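Long-range contacts in DNA polymerase III beta subunit (Streptococcus pyogenes, PDB 2AVT), which probably encircles duplex DNA as a ring of two subunits and tethers the replicative polymerase to its template as it moves: residues Leu141-Ile145 and Gln187-Thr191; Glu261-Asn267 and Ile317-Ser323. One frame throughout, in Å; residues are numbered along the deposited sequence.

Contact 1 of 2, residues Leu141-Ile145 and Gln187-Thr191; sequences LLKSI and QRLIT
Ile145 and Arg188 bring the two backbones nearest, 6.8 Å from CA to CA, where one turn of helix 139-149 lies over strand 184-191. The helical segment runs at 152° to the strand, and their axes stay 10.7 Å apart, so side chains alone span the gap and no hydrogen bond crosses it. Ile190 meets Leu141 tip to tip, with Leu141 CD1 tightly packed at 3.5 Å from Ile190 CD1. Ile145 comes in end on, its CD1 3.9 Å from Ile190 CD1, so the one methyl sits against both helix residues. An anti chi1 (-178°) sends the Arg188 chain out toward the helix, and a bend at chi2 (67°) lays the guanidinium among Leu141, Ser144 and Ile145, with Ile190 CD1 over one face, offset toward the rim. Ile145 crosses the arginine chain at about a right angle, and Ile145 CG1 is 3.8 Å from Arg188 NH1. At the other terminal nitrogen, Arg188 NH2 is 4.0 Å from Leu141 CD1. Ser144 OG approaches Arg188 NH1 to 3.6 Å, a polar neighbour, not a bonded one. The firm partner of NH1 is Glu148, in the same helix, through a salt bridge; Glu366 adds a weak, long ion pair. In this family helices line the ring and sheets form its outside, so the contact probably joins an inner helix of the central domain to the outer sheet. A buried arginine with aliphatic carbons around its planar end and a carboxylate at NH1 joins strand to helix by ionic and apolar means, and Glu148 probably balances much of its charge.

Contact 2 of 2, residues Glu261-Asn267 and Ile317-Ser323; sequences ETEVVFN and IVSQSGS
A classic beta bulge, with Val318 and Ser319 both facing Val265, marks one end of the pairing between strand 262-267 and the edge strand 319-322. The strands are antiparallel, 173° between their directions. Glu263 and Ser321 form a hydrogen-bonded pair, with Glu263 N 2.9 Å from Ser321 O and Ser321 N 3.0 Å from Glu263 O. Val265 N then donates to Ser319 O at 2.8 Å. At the bulge Val265 O takes the Val318 amide, modelled so close that the length is doubtful, and more weakly Ser319 N, at 3.4 Å. In the C-terminal domain this pair closes one side of the sheet: 319-322 is its outermost strand within the chain, while 262-267 is bonded on its other side to strand 345-350, where Glu261 and Thr262 make a second classic bulge opposite Phe350. Val264 and Gln320 point to one face of the sheet, Glu263, Val265, Ser319 and Ser321 to the other. Val265 crosses Val318 with its CG1 3.6 Å from Val318 CB, and Val265 CG2 lies 3.3 Å from Ser319 OG. Near the bulge Ile317 CG2 meets the Phe266 ring obliquely, 3.9 Å from CE2, while Val264 CG1 sits above one ring face toward the rim. At the far end Gly322 stays extended at a phi of 101°, reached easily without a CB, for which Glu261 O would leave no room, and Ser323 N bonds to Glu261 O. Thr262, the last paired residue, donates from OG1 (chi1 -54°, beside its own backbone N) to Ser323 O at 2.8 Å, one residue past Gly322.

How the contacts relate
Contact 1 closes at Thr191 before contact 2 opens at Glu261, so the two follow one another along the chain, one in the central domain and the other in the C-terminal domain. Their centres lie 26 Å apart and their nearest atoms about 17 Å apart, without touching. One antiparallel sheet nevertheless reaches both. From strand 184-191 of contact 1 it passes through 367-372, 357-361 and 345-350 to 262-267, and ends at 319-322 in contact 2. The neighbouring strands 184-191 and 367-372 carry the sheet from one domain into the next, consistent with a continuous outer wall of the ring. Contact 1 places a helix against this sheet; contact 2 forms its edge.

Contact 1 of 2, residues Leu141-Ile145 and Gln187-Thr191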
loop_
_atom_site.group_PDB
_atom_site.type_symbol
_atom_site.label_atom_id
_atom_site.label_comp_id
_atom_site.label_asym_id
_atom_site.label_seq_id
_atom_site.Cartn_x
_atom_site.Cartn_y
_atom_site.Cartn_z
ATOM N N LEU A 141 22.090 -11.829 14.591
ATOM C CA LEU A 141 22.239 -13.240 14.236
ATOM C C LEU A 141 20.861 -13.896 14.176
ATOM O O LEU A 141 20.553 -14.643 13.250
ATOM C CB LEU A 141 23.098 -13.977 15.262
ATOM C CG LEU A 141 23.083 -15.507 15.114
ATOM C CD1 LEU A 141 23.584 -15.907 13.730
ATOM C CD2 LEU A 141 23.954 -16.133 16.189
ATOM N N LEU A 142 20.038 -13.610 15.177
ATOM C CA LEU A 142 18.702 -14.173 15.248
ATOM C C LEU A 142 17.886 -13.724 14.037
ATOM O O LEU A 142 17.200 -14.528 13.407
ATOM C CB LEU A 142 18.037 -13.730 16.553
ATOM C CG LEU A 142 16.964 -14.629 17.162
ATOM C CD1 LEU A 142 17.378 -16.095 17.081
ATOM C CD2 LEU A 142 16.745 -14.210 18.606
ATOM N N LYS A 143 17.987 -12.446 13.695
ATOM C CA LYS A 143 17.250 -11.911 12.556
ATOM C C LYS A 143 17.698 -12.543 11.249
ATOM O O LYS A 143 16.904 -12.685 10.317
ATOM C CB LYS A 143 17.425 -10.394 12.456
ATOM C CG LYS A 143 16.667 -9.590 13.493
ATOM C CD LYS A 143 16.604 -8.125 13.058
ATOM C CE LYS A 143 15.885 -7.263 14.077
ATOM N NZ LYS A 143 15.636 -5.882 13.550
ATOM N N SER A 144 18.979 -12.897 11.176
ATOM C CA SER A 144 19.536 -13.516 9.979
ATOM C C SER A 144 18.969 -14.912 9.792
ATOM O O SER A 144 18.637 -15.308 8.677
ATOM C CB SER A 144 21.057 -13.603 10.081
ATOM O OG SER A 144 21.579 -14.278 8.956
ATOM N N ILE A 145 18.871 -15.653 10.892
ATOM C CA ILE A 145 18.330 -17.013 10.892
ATOM C C ILE A 145 16.863 -16.993 10.448
ATOM O O ILE A 145 16.420 -17.833 9.659
ATOM C CB ILE A 145 18.412 -17.635 12.312
ATOM C CG1 ILE A 145 19.879 -17.866 12.698
ATOM C CG2 ILE A 145 17.613 -18.921 12.366
ATOM C CD1 ILE A 145 20.092 -18.240 14.168
ATOM N N GLN A 187 17.742 -24.723 5.934
ATOM C CA GLN A 187 18.422 -25.069 7.185
ATOM C C GLN A 187 19.658 -24.223 7.513
ATOM O O GLN A 187 20.491 -23.937 6.651
ATOM C CB GLN A 187 18.840 -26.536 7.152
ATOM C CG GLN A 187 19.638 -26.984 8.365
ATOM C CD GLN A 187 20.386 -28.280 8.111
ATOM O OE1 GLN A 187 21.390 -28.309 7.386
ATOM N NE2 GLN A 187 19.892 -29.358 8.687
ATOM N N ARG A 188 19.774 -23.853 8.784
ATOM C CA ARG A 188 20.899 -23.060 9.258
ATOM C C ARG A 188 21.521 -23.762 10.463
ATOM O O ARG A 188 20.840 -24.041 11.448
ATOM C CB ARG A 188 20.432 -21.653 9.659
ATOM C CG ARG A 188 21.547 -20.711 10.126
ATOM C CD ARG A 188 22.512 -20.347 8.989
ATOM N NE ARG A 188 23.652 -19.553 9.459
ATOM C CZ ARG A 188 23.579 -18.283 9.849
ATOM N NH1 ARG A 188 22.420 -17.638 9.825
ATOM N NH2 ARG A 188 24.667 -17.659 10.281
ATOM N N LEU A 189 22.816 -24.052 10.375
ATOM C CA LEU A 189 23.525 -24.704 11.471
ATOM C C LEU A 189 24.536 -23.731 12.046
ATOM O O LEU A 189 25.213 -23.017 11.314
ATOM C CB LEU A 189 24.263 -25.951 10.986
ATOM C CG LEU A 189 23.470 -27.047 10.281
ATOM C CD1 LEU A 189 24.405 -28.227 10.035
ATOM C CD2 LEU A 189 22.281 -27.480 11.125
ATOM N N ILE A 190 24.628 -23.705 13.363
ATOM C CA ILE A 190 25.561 -22.823 14.037
ATOM C C ILE A 190 26.095 -23.570 15.242
ATOM O O ILE A 190 25.389 -24.393 15.823
ATOM C CB ILE A 190 24.850 -21.528 14.510
ATOM C CG1 ILE A 190 24.480 -20.670 13.301
ATOM C CG2 ILE A 190 25.739 -20.754 15.457
ATOM C CD1 ILE A 190 23.763 -19.382 13.660
ATOM N N THR A 191 27.353 -23.316 15.588
ATOM C CA THR A 191 27.954 -23.941 16.763
ATOM C C THR A 191 28.122 -22.803 17.750
ATOM O O THR A 191 28.780 -21.809 17.444
ATOM C CB THR A 191 29.357 -24.547 16.484
ATOM O OG1 THR A 191 29.315 -25.373 15.315
ATOM C CG2 THR A 191 29.797 -25.404 17.668
#

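Contact 2 of 2, residues Glu261-Asn267 and Ile317-Ser323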
loop_
_atom_site.group_PDB
_atom_site.type_symbol
_atom_site.label_atom_id
_atom_site.label_comp_id
_atom_site.label_asym_id
_atom_site.label_seq_id
_atom_site.Cartn_x
_atom_site.Cartn_y
_atom_site.Cartn_z
ATOM N N GLU A 261 26.075 -34.759 -8.549
ATOM C CA GLU A 261 26.691 -35.080 -9.831
ATOM C C GLU A 261 26.970 -33.841 -10.657
ATOM O O GLU A 261 27.765 -33.876 -11.600
ATOM C CB GLU A 261 25.770 -36.005 -10.628
ATOM C CG GLU A 261 25.500 -37.339 -9.958
ATOM C CD GLU A 261 26.701 -38.256 -9.996
ATOM O OE1 GLU A 261 27.143 -38.606 -11.112
ATOM O OE2 GLU A 261 27.202 -38.625 -8.911
ATOM N N THR A 262 26.304 -32.747 -10.305
ATOM C CA THR A 262 26.465 -31.499 -11.029
ATOM C C THR A 262 26.505 -30.309 -10.082
ATOM O O THR A 262 25.846 -30.305 -9.044
ATOM C CB THR A 262 25.304 -31.296 -12.027
ATOM O OG1 THR A 262 25.198 -32.446 -12.876
ATOM C CG2 THR A 262 25.547 -30.067 -12.885
ATOM N N GLU A 263 27.293 -29.307 -10.449
ATOM C CA GLU A 263 27.419 -28.095 -9.656
ATOM C C GLU A 263 27.537 -26.908 -10.584
ATOM O O GLU A 263 28.265 -26.956 -11.574
ATOM C CB GLU A 263 28.670 -28.124 -8.770
ATOM C CG GLU A 263 28.951 -26.767 -8.108
ATOM C CD GLU A 263 30.325 -26.678 -7.462
ATOM O OE1 GLU A 263 30.616 -27.488 -6.555
ATOM O OE2 GLU A 263 31.111 -25.793 -7.864
ATOM N N VAL A 264 26.815 -25.840 -10.264
ATOM C CA VAL A 264 26.873 -24.623 -11.059
ATOM C C VAL A 264 26.859 -23.439 -10.107
ATOM O O VAL A 264 26.182 -23.465 -9.082
ATOM C CB VAL A 264 25.670 -24.490 -12.012
ATOM C CG1 VAL A 264 25.884 -23.295 -12.942
ATOM C CG2 VAL A 264 25.484 -25.769 -12.810
ATOM N N VAL A 265 27.621 -22.406 -10.441
ATOM C CA VAL A 265 27.681 -21.211 -9.613
ATOM C C VAL A 265 27.150 -20.050 -10.440
ATOM O O VAL A 265 27.652 -19.782 -11.531
ATOM C CB VAL A 265 29.130 -20.896 -9.164
ATOM C CG1 VAL A 265 29.143 -19.657 -8.286
ATOM C CG2 VAL A 265 29.712 -22.083 -8.402
ATOM N N PHE A 266 26.126 -19.375 -9.923
ATOM C CA PHE A 266 25.532 -18.242 -10.627
ATOM C C PHE A 266 25.611 -16.978 -9.797
ATOM O O PHE A 266 25.825 -17.014 -8.587
ATOM C CB PHE A 266 24.034 -18.448 -10.897
ATOM C CG PHE A 266 23.679 -19.729 -11.592
ATOM C CD1 PHE A 266 23.531 -20.906 -10.881
ATOM C CD2 PHE A 266 23.383 -19.729 -12.943
ATOM C CE1 PHE A 266 23.085 -22.054 -11.504
ATOM C CE2 PHE A 266 22.939 -20.871 -13.567
ATOM C CZ PHE A 266 22.787 -22.032 -12.847
ATOM N N ASN A 267 25.413 -15.852 -10.465
ATOM C CA ASN A 267 25.366 -14.573 -9.785
ATOM C C ASN A 267 23.964 -14.638 -9.165
ATOM O O ASN A 267 22.970 -14.796 -9.880
ATOM C CB ASN A 267 25.445 -13.439 -10.803
ATOM C CG ASN A 267 25.216 -12.085 -10.181
ATOM O OD1 ASN A 267 26.123 -11.259 -10.120
ATOM N ND2 ASN A 267 23.997 -11.850 -9.708
ATOM N N ILE A 317 26.630 -17.844 -16.257
ATOM C CA ILE A 317 27.092 -18.548 -15.065
ATOM C C ILE A 317 28.493 -18.137 -14.624
ATOM O O ILE A 317 29.228 -17.480 -15.363
ATOM C CB ILE A 317 27.104 -20.072 -15.271
ATOM C CG1 ILE A 317 28.381 -20.485 -16.001
ATOM C CG2 ILE A 317 25.888 -20.496 -16.079
ATOM C CD1 ILE A 317 28.656 -21.967 -15.932
ATOM N N VAL A 318 28.850 -18.540 -13.408
ATOM C CA VAL A 318 30.159 -18.235 -12.846
ATOM C C VAL A 318 31.113 -19.393 -13.121
ATOM O O VAL A 318 32.250 -19.189 -13.537
ATOM C CB VAL A 318 30.063 -17.999 -11.327
ATOM C CG1 VAL A 318 31.423 -17.627 -10.765
ATOM C CG2 VAL A 318 29.058 -16.902 -11.043
ATOM N N SER A 319 30.638 -20.613 -12.893
ATOM C CA SER A 319 31.446 -21.802 -13.124
ATOM C C SER A 319 30.561 -23.037 -13.047
ATOM O O SER A 319 29.519 -23.029 -12.385
ATOM C CB SER A 319 32.559 -21.906 -12.077
ATOM O OG SER A 319 32.034 -22.261 -10.810
ATOM N N GLN A 320 30.973 -24.101 -13.724
ATOM C CA GLN A 320 30.199 -25.331 -13.707
ATOM C C GLN A 320 31.124 -26.537 -13.670
ATOM O O GLN A 320 32.329 -26.422 -13.905
ATOM C CB GLN A 320 29.292 -25.406 -14.938
ATOM C CG GLN A 320 30.027 -25.529 -16.263
ATOM C CD GLN A 320 29.092 -25.459 -17.457
ATOM O OE1 GLN A 320 28.165 -26.259 -17.582
ATOM N NE2 GLN A 320 29.331 -24.497 -18.339
ATOM N N SER A 321 30.549 -27.694 -13.357
ATOM C CA SER A 321 31.298 -28.938 -13.285
ATOM C C SER A 321 30.314 -30.085 -13.121
ATOM O O SER A 321 29.208 -29.903 -12.608
ATOM C CB SER A 321 32.266 -28.914 -12.099
ATOM O OG SER A 321 31.567 -28.833 -10.872
ATOM N N GLY A 322 30.719 -31.269 -13.559
ATOM C CA GLY A 322 29.843 -32.417 -13.451
ATOM C C GLY A 322 29.180 -32.727 -14.778
ATOM O O GLY A 322 29.512 -32.128 -15.801
ATOM N N SER A 323 28.231 -33.655 -14.752
ATOM C CA SER A 323 27.524 -34.074 -15.954
ATOM C C SER A 323 26.380 -33.155 -16.364
ATOM O O SER A 323 25.881 -32.351 -15.570
ATOM C CB SER A 323 26.980 -35.489 -15.759
ATOM O OG SER A 323 26.116 -35.541 -14.637
#